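Local structure of Alpha/beta hydrolase family protein (Bacillus anthracis, 3OOS) at residues A[110-121]-A[216-227]. The protein is probably a hydrolase of the alpha/beta fold family, whose natural substrate is not established. Numbering follows the deposited sequence. Where two conformers were deposited one is given.
Sequences TEAQESLTKIIV and KLKFVKIPSFIY
The Y227 ring takes CG2 of I120 at its edge, in plane, 3.9 Å from CE2, and packs edge-to-face with F270 and F273. The ring of F225 likewise meets I119 O and CB of K118 near its plane, at the edge, while K118 carries its amine on to T277 O and Y50 OH. The third flat group, the amide of Q113, works through both of its polar atoms: OE1 accepts from K221 N at 2.8 Å in an almost straight bond (173°), and NE2 donates to F219 O at 3.0 Å, the acceptor lying close to the amide plane. A chain extended beyond CG (chi2 176°) carries this amide across to the turn 217-220 and its exit. Between amide and rings, I222 sets CD1 against L116 CB (3.8 Å) and I119 CG2. Further along the strands, on the face that also holds I119 and S224, V121 CB meets I226 CD1 at 3.7 Å. The strands pair in parallel: I119 and V121 each donate and accept, from I119 N to P223 O (3.0 Å) through to Y227 N to V121 O. They are neighbours in the central alpha/beta-hydrolase sheet, and Y227 OH is hydrogen-bonded to H98 ND1, within the probable nucleophile elbow (GxSxG). The chemistry thus implies two separate anchors: backbone pairing sets the strand register, while one side-chain amide, gripping two main-chain groups, fixes the incoming loop.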
ATOM      1  N   THR A 110      -6.969  12.729  -4.925  1.00 10.40           N
ATOM      2  CA  THR A 110      -7.904  13.247  -5.926  1.00 10.95           C
ATOM      3  C   THR A 110      -9.305  13.515  -5.357  1.00 11.21           C
ATOM      4  O   THR A 110     -10.001  14.423  -5.814  1.00 11.79           O
ATOM      5  CB  THR A 110      -7.985  12.357  -7.184  1.00 10.83           C
ATOM      6  OG1 THR A 110      -8.445  11.049  -6.825  1.00 11.72           O
ATOM      7  CG2 THR A 110      -6.615  12.256  -7.867  1.00 11.07           C
ATOM      8  N   GLU A 111      -9.712  12.726  -4.368  0.50 11.15           N
ATOM      9  CA  GLU A 111     -11.029  12.898  -3.756  0.50 11.28           C
ATOM     10  C   GLU A 111     -11.013  13.957  -2.661  0.50 11.35           C
ATOM     11  O   GLU A 111     -11.928  14.781  -2.575  0.50 11.80           O
ATOM     12  CB  GLU A 111     -11.538  11.574  -3.177  0.50 11.26           C
ATOM     13  CG  GLU A 111     -11.890  10.525  -4.218  0.50 12.08           C
ATOM     14  CD  GLU A 111     -13.299  10.678  -4.763  0.50 12.54           C
ATOM     15  OE1 GLU A 111     -14.258  10.673  -3.961  0.50 12.38           O
ATOM     16  OE2 GLU A 111     -13.447  10.785  -5.998  0.50 13.14           O
ATOM     17  N   ALA A 112      -9.972  13.935  -1.830  1.00 11.22           N
ATOM     18  CA  ALA A 112      -9.970  14.700  -0.577  1.00 11.01           C
ATOM     19  C   ALA A 112      -8.619  15.286  -0.175  1.00 10.89           C
ATOM     20  O   ALA A 112      -8.236  15.216   0.995  1.00 10.80           O
ATOM     21  CB  ALA A 112     -10.528  13.823   0.563  1.00 11.12           C
ATOM     22  N   GLN A 113      -7.910  15.894  -1.126  1.00 10.77           N
ATOM     23  CA  GLN A 113      -6.573  16.431  -0.834  1.00 10.79           C
ATOM     24  C   GLN A 113      -6.567  17.486   0.266  1.00 10.71           C
ATOM     25  O   GLN A 113      -5.558  17.663   0.945  1.00 10.72           O
ATOM     26  CB  GLN A 113      -5.875  16.975  -2.090  1.00 11.03           C
ATOM     27  CG  GLN A 113      -6.578  18.144  -2.766  1.00 12.27           C
ATOM     28  CD  GLN A 113      -5.783  18.695  -3.937  1.00 13.33           C
ATOM     29  OE1 GLN A 113      -4.602  19.011  -3.805  1.00 14.70           O
ATOM     30  NE2 GLN A 113      -6.434  18.817  -5.087  1.00 14.07           N
ATOM     31  N   GLU A 114      -7.695  18.170   0.452  1.00 10.77           N
ATOM     32  CA  GLU A 114      -7.783  19.231   1.457  0.50 11.05           C
ATOM     33  C   GLU A 114      -7.584  18.692   2.872  1.00 10.73           C
ATOM     34  O   GLU A 114      -7.182  19.431   3.769  1.00 11.00           O
ATOM     35  CB  GLU A 114      -9.101  20.012   1.352  0.50 11.39           C
ATOM     36  CG  GLU A 114      -9.229  21.124   2.391  0.50 12.74           C
ATOM     37  CD  GLU A 114     -10.253  22.169   2.029  0.50 14.16           C
ATOM     38  OE1 GLU A 114     -10.000  22.949   1.087  0.50 15.43           O
ATOM     39  OE2 GLU A 114     -11.299  22.222   2.706  0.50 14.98           O
ATOM     40  N   SER A 115      -7.845  17.398   3.059  1.00 10.19           N
ATOM     41  CA  SER A 115      -7.645  16.747   4.351  1.00  9.83           C
ATOM     42  C   SER A 115      -6.231  16.199   4.552  1.00  9.70           C
ATOM     43  O   SER A 115      -5.926  15.658   5.613  1.00  9.71           O
ATOM     44  CB  SER A 115      -8.643  15.601   4.517  1.00  9.48           C
ATOM     45  OG  SER A 115      -9.970  16.081   4.474  1.00 10.12           O
ATOM     46  N   LEU A 116      -5.379  16.326   3.537  1.00  9.65           N
ATOM     47  CA  LEU A 116      -4.052  15.705   3.569  1.00  9.67           C
ATOM     48  C   LEU A 116      -2.912  16.710   3.670  1.00  9.75           C
ATOM     49  O   LEU A 116      -2.890  17.711   2.954  1.00 10.31           O
ATOM     50  CB  LEU A 116      -3.842  14.811   2.339  1.00  9.56           C
ATOM     51  CG  LEU A 116      -4.807  13.637   2.135  1.00  9.47           C
ATOM     52  CD1 LEU A 116      -4.577  13.005   0.771  1.00  9.90           C
ATOM     53  CD2 LEU A 116      -4.672  12.590   3.245  1.00 11.07           C
ATOM     54  N   THR A 117      -1.968  16.430   4.567  1.00  9.81           N
ATOM     55  CA  THR A 117      -0.745  17.228   4.684  1.00  9.93           C
ATOM     56  C   THR A 117       0.249  16.851   3.588  1.00  9.97           C
ATOM     57  O   THR A 117       1.086  17.670   3.184  1.00 10.38           O
ATOM     58  CB  THR A 117      -0.060  17.019   6.049  1.00  9.97           C
ATOM     59  OG1 THR A 117       0.187  15.622   6.248  1.00  9.57           O
ATOM     60  CG2 THR A 117      -0.931  17.540   7.186  1.00 10.06           C
ATOM     61  N   LYS A 118       0.148  15.607   3.122  1.00  9.57           N
ATOM     62  CA  LYS A 118       1.048  15.029   2.125  1.00  9.42           C
ATOM     63  C   LYS A 118       0.579  13.626   1.758  1.00  9.19           C
ATOM     64  O   LYS A 118      -0.203  13.014   2.492  1.00  9.06           O
ATOM     65  CB  LYS A 118       2.479  14.931   2.677  1.00  9.50           C
ATOM     66  CG  LYS A 118       2.656  13.897   3.805  1.00  9.87           C
ATOM     67  CD  LYS A 118       3.939  14.119   4.592  1.00 11.00           C
ATOM     68  CE  LYS A 118       3.770  15.228   5.622  1.00 12.13           C
ATOM     69  NZ  LYS A 118       5.057  15.636   6.248  1.00 12.21           N
ATOM     70  N   ILE A 119       1.069  13.123   0.628  1.00  8.95           N
ATOM     71  CA  ILE A 119       0.985  11.693   0.329  1.00  8.89           C
ATOM     72  C   ILE A 119       2.379  11.117   0.105  1.00  9.01           C
ATOM     73  O   ILE A 119       3.276  11.802  -0.408  1.00  9.26           O
ATOM     74  CB  ILE A 119       0.059  11.358  -0.877  1.00  8.76           C
ATOM     75  CG1 ILE A 119       0.450  12.167  -2.123  1.00  9.04           C
ATOM     76  CG2 ILE A 119      -1.410  11.554  -0.487  1.00  8.85           C
ATOM     77  CD1 ILE A 119      -0.317  11.788  -3.391  1.00  8.78           C
ATOM     78  N   ILE A 120       2.558   9.874   0.540  1.00  8.77           N
ATOM     79  CA  ILE A 120       3.746   9.088   0.235  1.00  9.15           C
ATOM     80  C   ILE A 120       3.254   7.906  -0.588  1.00  8.82           C
ATOM     81  O   ILE A 120       2.333   7.200  -0.175  1.00  8.93           O
ATOM     82  CB  ILE A 120       4.493   8.629   1.511  1.00  9.31           C
ATOM     83  CG1 ILE A 120       5.238   9.808   2.146  1.00 11.07           C
ATOM     84  CG2 ILE A 120       5.508   7.532   1.195  1.00 10.55           C
ATOM     85  CD1 ILE A 120       4.543  10.445   3.298  1.00 12.90           C
ATOM     86  N   VAL A 121       3.849   7.721  -1.763  1.00  8.70           N
ATOM     87  CA  VAL A 121       3.330   6.782  -2.758  1.00  8.67           C
ATOM     88  C   VAL A 121       4.451   5.897  -3.288  1.00  8.46           C
ATOM     89  O   VAL A 121       5.323   6.359  -4.025  1.00  8.68           O
ATOM     90  CB  VAL A 121       2.664   7.533  -3.947  1.00  8.60           C
ATOM     91  CG1 VAL A 121       1.996   6.548  -4.905  1.00  8.91           C
ATOM     92  CG2 VAL A 121       1.649   8.570  -3.451  1.00  9.35           C
ATOM     93  N   LYS A 216      -6.444  13.756 -13.334  1.00 10.23           N
ATOM     94  CA  LYS A 216      -6.732  14.370 -12.043  1.00 10.05           C
ATOM     95  C   LYS A 216      -5.466  14.673 -11.242  1.00  9.79           C
ATOM     96  O   LYS A 216      -5.463  15.599 -10.434  1.00  9.88           O
ATOM     97  CB  LYS A 216      -7.715  13.521 -11.232  1.00 10.14           C
ATOM     98  CG  LYS A 216      -9.164  13.671 -11.700  1.00 10.67           C
ATOM     99  CD  LYS A 216     -10.169  12.989 -10.760  1.00 11.32           C
ATOM    100  CE  LYS A 216     -10.070  11.467 -10.795  1.00 11.32           C
ATOM    101  NZ  LYS A 216     -10.338  10.897 -12.156  1.00 11.35           N
ATOM    102  N   LEU A 217      -4.390  13.921 -11.479  1.00  9.89           N
ATOM    103  CA  LEU A 217      -3.133  14.149 -10.750  1.00  9.82           C
ATOM    104  C   LEU A 217      -2.538  15.539 -10.989  1.00 10.23           C
ATOM    105  O   LEU A 217      -1.841  16.076 -10.124  1.00 10.42           O
ATOM    106  CB  LEU A 217      -2.089  13.076 -11.071  1.00  9.93           C
ATOM    107  CG  LEU A 217      -2.327  11.669 -10.514  1.00  9.73           C
ATOM    108  CD1 LEU A 217      -1.092  10.825 -10.764  1.00 10.34           C
ATOM    109  CD2 LEU A 217      -2.679  11.681  -9.026  1.00 10.07           C
ATOM    110  N   LYS A 218      -2.830  16.115 -12.155  1.00 10.54           N
ATOM    111  CA  LYS A 218      -2.341  17.444 -12.514  0.50 10.87           C
ATOM    112  C   LYS A 218      -2.929  18.528 -11.607  1.00 10.98           C
ATOM    113  O   LYS A 218      -2.427  19.656 -11.559  1.00 11.10           O
ATOM    114  CB  LYS A 218      -2.655  17.741 -13.986  0.50 10.99           C
ATOM    115  CG  LYS A 218      -2.007  16.765 -14.965  0.50 11.61           C
ATOM    116  CD  LYS A 218      -2.461  17.010 -16.397  0.50 12.79           C
ATOM    117  CE  LYS A 218      -1.506  16.366 -17.391  0.50 13.71           C
ATOM    118  NZ  LYS A 218      -2.060  16.333 -18.771  0.50 14.58           N
ATOM    119  N   PHE A 219      -3.992  18.179 -10.886  1.00 10.89           N
ATOM    120  CA  PHE A 219      -4.678  19.127 -10.008  1.00 11.22           C
ATOM    121  C   PHE A 219      -4.482  18.811  -8.522  1.00 11.29           C
ATOM    122  O   PHE A 219      -5.090  19.448  -7.658  1.00 11.67           O
ATOM    123  CB  PHE A 219      -6.160  19.225 -10.390  1.00 11.22           C
ATOM    124  CG  PHE A 219      -6.375  19.640 -11.819  1.00 11.62           C
ATOM    125  CD1 PHE A 219      -6.296  20.980 -12.184  1.00 12.14           C
ATOM    126  CD2 PHE A 219      -6.610  18.687 -12.810  1.00 12.04           C
ATOM    127  CE1 PHE A 219      -6.470  21.370 -13.510  1.00 12.44           C
ATOM    128  CE2 PHE A 219      -6.789  19.071 -14.139  1.00 12.27           C
ATOM    129  CZ  PHE A 219      -6.719  20.411 -14.488  1.00 12.17           C
ATOM    130  N   VAL A 220      -3.620  17.834  -8.245  1.00 11.29           N
ATOM    131  CA  VAL A 220      -3.202  17.504  -6.882  1.00 11.60           C
ATOM    132  C   VAL A 220      -2.070  18.459  -6.485  1.00 11.78           C
ATOM    133  O   VAL A 220      -1.004  18.468  -7.110  1.00 12.22           O
ATOM    134  CB  VAL A 220      -2.760  16.020  -6.771  1.00 11.35           C
ATOM    135  CG1 VAL A 220      -2.095  15.731  -5.419  1.00 11.42           C
ATOM    136  CG2 VAL A 220      -3.960  15.092  -6.991  1.00 12.13           C
ATOM    137  N   LYS A 221      -2.312  19.261  -5.448  1.00 11.83           N
ATOM    138  CA  LYS A 221      -1.427  20.381  -5.110  1.00 12.14           C
ATOM    139  C   LYS A 221      -0.616  20.166  -3.830  1.00 11.76           C
ATOM    140  O   LYS A 221       0.256  20.975  -3.496  1.00 12.60           O
ATOM    141  CB  LYS A 221      -2.231  21.691  -5.016  1.00 12.77           C
ATOM    142  CG  LYS A 221      -3.127  22.012  -6.231  1.00 14.11           C
ATOM    143  CD  LYS A 221      -2.411  21.890  -7.588  1.00 16.40           C
ATOM    144  CE  LYS A 221      -1.302  22.923  -7.787  1.00 17.80           C
ATOM    145  NZ  LYS A 221      -1.798  24.331  -7.817  1.00 19.41           N
ATOM    146  N   ILE A 222      -0.888  19.064  -3.138  1.00 11.23           N
ATOM    147  CA  ILE A 222      -0.227  18.746  -1.871  0.50 10.73           C
ATOM    148  C   ILE A 222       1.167  18.149  -2.085  1.00 10.85           C
ATOM    149  O   ILE A 222       1.442  17.586  -3.151  1.00 10.80           O
ATOM    150  CB  ILE A 222      -1.080  17.776  -1.006  0.50 10.42           C
ATOM    151  CG1 ILE A 222      -1.211  16.407  -1.682  0.50  9.47           C
ATOM    152  CG2 ILE A 222      -2.454  18.377  -0.712  0.50 10.36           C
ATOM    153  CD1 ILE A 222      -2.030  15.409  -0.891  0.50  7.88           C
ATOM    154  N   PRO A 223       2.062  18.275  -1.071  1.00 10.76           N
ATOM    155  CA  PRO A 223       3.361  17.612  -1.184  1.00 10.85           C
ATOM    156  C   PRO A 223       3.177  16.118  -1.423  1.00 10.70           C
ATOM    157  O   PRO A 223       2.394  15.466  -0.730  1.00 10.66           O
ATOM    158  CB  PRO A 223       4.000  17.861   0.184  1.00 10.93           C
ATOM    159  CG  PRO A 223       3.404  19.141   0.635  1.00 11.14           C
ATOM    160  CD  PRO A 223       1.983  19.097   0.154  1.00 10.89           C
ATOM    161  N   SER A 224       3.877  15.599  -2.424  1.00 10.44           N
ATOM    162  CA  SER A 224       3.724  14.212  -2.829  1.00 10.34           C
ATOM    163  C   SER A 224       5.090  13.567  -2.963  1.00 10.37           C
ATOM    164  O   SER A 224       5.901  13.975  -3.795  1.00 11.30           O
ATOM    165  CB  SER A 224       2.950  14.135  -4.146  1.00 10.09           C
ATOM    166  OG  SER A 224       1.674  14.728  -3.984  1.00 10.14           O
ATOM    167  N   PHE A 225       5.345  12.567  -2.126  1.00  9.93           N
ATOM    168  CA  PHE A 225       6.649  11.925  -2.084  1.00  9.89           C
ATOM    169  C   PHE A 225       6.550  10.542  -2.709  1.00  9.74           C
ATOM    170  O   PHE A 225       6.051   9.600  -2.092  1.00  9.75           O
ATOM    171  CB  PHE A 225       7.176  11.883  -0.641  1.00  9.98           C
ATOM    172  CG  PHE A 225       7.281  13.244  -0.001  1.00 10.56           C
ATOM    173  CD1 PHE A 225       8.432  14.013  -0.154  1.00 11.47           C
ATOM    174  CD2 PHE A 225       6.225  13.761   0.746  1.00 10.87           C
ATOM    175  CE1 PHE A 225       8.528  15.283   0.429  1.00 12.20           C
ATOM    176  CE2 PHE A 225       6.313  15.024   1.336  1.00 11.45           C
ATOM    177  CZ  PHE A 225       7.466  15.785   1.176  1.00 11.83           C
ATOM    178  N   ILE A 226       7.004  10.452  -3.956  1.00  9.62           N
ATOM    179  CA  ILE A 226       6.891   9.232  -4.752  1.00  9.34           C
ATOM    180  C   ILE A 226       8.206   8.468  -4.673  1.00  9.34           C
ATOM    181  O   ILE A 226       9.273   9.067  -4.705  1.00  9.48           O
ATOM    182  CB  ILE A 226       6.565   9.558  -6.246  1.00  9.52           C
ATOM    183  CG1 ILE A 226       5.534  10.699  -6.378  1.00  9.21           C
ATOM    184  CG2 ILE A 226       6.135   8.305  -7.012  1.00  9.15           C
ATOM    185  CD1 ILE A 226       4.211  10.493  -5.616  1.00  9.33           C
ATOM    186  N   TYR A 227       8.137   7.145  -4.552  1.00  9.19           N
ATOM    187  CA  TYR A 227       9.352   6.327  -4.552  1.00  9.28           C
ATOM    188  C   TYR A 227       9.073   4.982  -5.210  1.00  9.35           C
ATOM    189  O   TYR A 227       7.919   4.561  -5.317  1.00  9.35           O
ATOM    190  CB  TYR A 227       9.910   6.133  -3.126  1.00  9.37           C
ATOM    191  CG  TYR A 227       9.112   5.144  -2.301  1.00  9.42           C
ATOM    192  CD1 TYR A 227       9.358   3.771  -2.395  1.00  9.76           C
ATOM    193  CD2 TYR A 227       8.100   5.577  -1.442  1.00  9.66           C
ATOM    194  CE1 TYR A 227       8.619   2.857  -1.659  1.00  9.93           C
ATOM    195  CE2 TYR A 227       7.359   4.668  -0.693  1.00  9.94           C
ATOM    196  CZ  TYR A 227       7.623   3.310  -0.810  1.00  9.70           C
ATOM    197  OH  TYR A 227       6.886   2.400  -0.088  1.00 10.56           O
TER